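Local coordinates for protein AMP-dependent synthetase and ligase (Xenorhabdus doucetiae, PDB 6QSR) that forms, with a FabA/FabZ-like partner, the hot-dog dehydratase heterocomplex ApeI:P, which probably dehydrates acyl intermediates in aryl polyene pigment biosynthesis, at residues L20-D23 with P24-W28. Residues are numbered along the deposited sequence; the frame is centred on the assembly and turned at random.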
ATOM      1  N   LEU A  20      12.124  -6.435  13.503  1.00 26.72           N
ATOM      2  CA  LEU A  20      11.747  -7.280  12.371  1.00 26.75           C
ATOM      3  C   LEU A  20      12.857  -7.370  11.351  1.00 25.51           C
ATOM      4  O   LEU A  20      13.552  -6.388  11.094  1.00 25.97           O
ATOM      5  CB  LEU A  20      10.524  -6.704  11.661  1.00 27.84           C
ATOM      6  CG  LEU A  20       9.271  -6.523  12.503  1.00 25.02           C
ATOM      7  CD1 LEU A  20       8.204  -5.854  11.656  1.00 27.17           C
ATOM      8  CD2 LEU A  20       8.788  -7.861  13.037  1.00 24.00           C
ATOM      9  N   TYR A  21      12.976  -8.536  10.736  1.00 26.50           N
ATOM     10  CA  TYR A  21      13.979  -8.775   9.704  1.00 28.11           C
ATOM     11  C   TYR A  21      13.278  -9.115   8.385  1.00 25.58           C
ATOM     12  O   TYR A  21      12.370  -9.942   8.354  1.00 24.90           O
ATOM     13  CB  TYR A  21      14.914  -9.899  10.136  1.00 30.33           C
ATOM     14  CG  TYR A  21      15.849 -10.333   9.037  1.00 29.97           C
ATOM     15  CD1 TYR A  21      16.979  -9.583   8.726  1.00 28.56           C
ATOM     16  CD2 TYR A  21      15.586 -11.478   8.284  1.00 30.71           C
ATOM     17  CE1 TYR A  21      17.833  -9.972   7.701  1.00 28.16           C
ATOM     18  CE2 TYR A  21      16.437 -11.876   7.264  1.00 29.99           C
ATOM     19  CZ  TYR A  21      17.555 -11.117   6.973  1.00 28.74           C
ATOM     20  OH  TYR A  21      18.398 -11.510   5.951  1.00 29.67           O
ATOM     21  N   LEU A  22      13.721  -8.471   7.308  1.00 24.68           N
ATOM     22  CA  LEU A  22      13.175  -8.686   5.973  1.00 24.27           C
ATOM     23  C   LEU A  22      14.010  -9.728   5.231  1.00 27.25           C
ATOM     24  O   LEU A  22      15.143  -9.455   4.837  1.00 29.27           O
ATOM     25  CB  LEU A  22      13.157  -7.368   5.194  1.00 20.90           C
ATOM     26  CG  LEU A  22      12.471  -6.180   5.882  1.00 20.56           C
ATOM     27  CD1 LEU A  22      12.396  -5.002   4.927  1.00 18.70           C
ATOM     28  CD2 LEU A  22      11.096  -6.582   6.381  1.00 22.19           C
ATOM     29  N   ASP A  23      13.445 -10.921   5.060  1.00 27.67           N
ATOM     30  CA  ASP A  23      14.090 -11.993   4.312  1.00 27.84           C
ATOM     31  C   ASP A  23      13.844 -11.837   2.811  1.00 27.02           C
ATOM     32  O   ASP A  23      12.738 -11.471   2.406  1.00 26.57           O
ATOM     33  CB  ASP A  23      13.558 -13.353   4.767  1.00 29.67           C
ATOM     34  CG  ASP A  23      14.468 -14.496   4.357  1.00 31.82           C
ATOM     35  OD1 ASP A  23      14.197 -15.138   3.324  1.00 32.66           O
ATOM     36  OD2 ASP A  23      15.473 -14.734   5.053  1.00 36.06           O
ATOM     37  N   PRO A  24      14.854 -12.146   1.969  1.00 27.50           N
ATOM     38  CA  PRO A  24      14.649 -12.148   0.503  1.00 28.37           C
ATOM     39  C   PRO A  24      13.465 -12.961  -0.029  1.00 27.13           C
ATOM     40  O   PRO A  24      12.947 -12.632  -1.101  1.00 26.17           O
ATOM     41  CB  PRO A  24      15.949 -12.758  -0.025  1.00 30.34           C
ATOM     42  CG  PRO A  24      16.971 -12.374   0.981  1.00 30.79           C
ATOM     43  CD  PRO A  24      16.280 -12.308   2.315  1.00 27.33           C
ATOM     44  N   THR A  25      13.061 -14.014   0.688  1.00 26.78           N
ATOM     45  CA  THR A  25      11.981 -14.897   0.239  1.00 28.92           C
ATOM     46  C   THR A  25      10.590 -14.465   0.710  1.00 29.23           C
ATOM     47  O   THR A  25       9.600 -15.111   0.370  1.00 29.36           O
ATOM     48  CB  THR A  25      12.232 -16.350   0.678  1.00 31.87           C
ATOM     49  OG1 THR A  25      12.247 -16.431   2.109  1.00 32.89           O
ATOM     50  CG2 THR A  25      13.553 -16.843   0.118  1.00 33.01           C
ATOM     51  N   LEU A  26      10.521 -13.388   1.489  1.00 30.14           N
ATOM     52  CA  LEU A  26       9.247 -12.777   1.882  1.00 30.25           C
ATOM     53  C   LEU A  26       8.413 -12.460   0.633  1.00 30.69           C
ATOM     54  O   LEU A  26       8.891 -11.787  -0.289  1.00 28.09           O
ATOM     55  CB  LEU A  26       9.519 -11.509   2.692  1.00 29.36           C
ATOM     56  CG  LEU A  26       8.343 -10.746   3.300  1.00 28.75           C
ATOM     57  CD1 LEU A  26       7.691 -11.581   4.392  1.00 28.66           C
ATOM     58  CD2 LEU A  26       8.830  -9.414   3.856  1.00 28.73           C
ATOM     59  N   ASP A  27       7.178 -12.960   0.604  1.00 33.59           N
ATOM     60  CA  ASP A  27       6.378 -12.959  -0.635  1.00 36.64           C
ATOM     61  C   ASP A  27       5.962 -11.571  -1.159  1.00 32.56           C
ATOM     62  O   ASP A  27       5.722 -11.419  -2.356  1.00 32.43           O
ATOM     63  CB  ASP A  27       5.174 -13.927  -0.566  1.00 46.04           C
ATOM     64  CG  ASP A  27       4.423 -13.866   0.752  1.00 54.58           C
ATOM     65  OD1 ASP A  27       4.682 -12.947   1.560  1.00 56.20           O
ATOM     66  OD2 ASP A  27       3.577 -14.755   0.983  1.00 58.81           O
ATOM     67  N   TRP A  28       5.919 -10.568  -0.277  1.00 28.56           N
ATOM     68  CA  TRP A  28       5.750  -9.156  -0.666  1.00 25.63           C
ATOM     69  C   TRP A  28       6.728  -8.663  -1.736  1.00 26.26           C
ATOM     70  O   TRP A  28       6.384  -7.795  -2.536  1.00 27.51           O
ATOM     71  CB  TRP A  28       5.921  -8.238   0.552  1.00 24.66           C
ATOM     72  CG  TRP A  28       4.875  -8.373   1.602  1.00 25.35           C
ATOM     73  CD1 TRP A  28       5.008  -8.961   2.824  1.00 26.19           C
ATOM     74  CD2 TRP A  28       3.529  -7.895   1.527  1.00 25.40           C
ATOM     75  NE1 TRP A  28       3.824  -8.874   3.523  1.00 26.60           N
ATOM     76  CE2 TRP A  28       2.902  -8.221   2.750  1.00 25.95           C
ATOM     77  CE3 TRP A  28       2.796  -7.214   0.549  1.00 26.60           C
ATOM     78  CZ2 TRP A  28       1.564  -7.898   3.016  1.00 26.48           C
ATOM     79  CZ3 TRP A  28       1.464  -6.888   0.814  1.00 27.19           C
ATOM     80  CH2 TRP A  28       0.867  -7.233   2.038  1.00 27.14           C
TER
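Asp23 and Thr25 run alongside each other in the same direction and are joined by two hydrogen bonds to a single carboxylate oxygen. Asp23 OD1 accepts a nearly straight bond (164°) from the amide, Thr25 N. The hydroxyl bond is shorter, with Thr25 OG1 2.6 Å from Asp23 OD1. Both donors meet OD1 on its anti side but from opposite faces of the carboxylate plane, a grip that should limit rotation of the carboxylate. This is an Asx turn; with CG of Asp23 anti to the backbone N (chi1 -162°), the carboxylate reaches past Pro24 to the amide two residues on. The same residues begin a type I beta turn, Asp23 to Leu26, closed by Leu26 N to Asp23 O at 3.1 Å. The outer side is looser: CB of the exposed Pro24 points away, while CD stays near Asp23, whose side chain the ring crosses at about a right angle, and Pro24 CD comes only within 4.3 Å of Tyr21 OH. On the buried side, Leu22 and Leu26 bring their CD2 methyls to 4.4 Å, a light apolar touch beneath the polar turn. The turn takes the chain out of strand 15-21 and begins the loop that leads to helix 41-56; Leu22 packs on Trp47 of that helix and on Leu80 of strand 79-87, while Tyr21 and Asp23 touch Ile4 of strand 4-9.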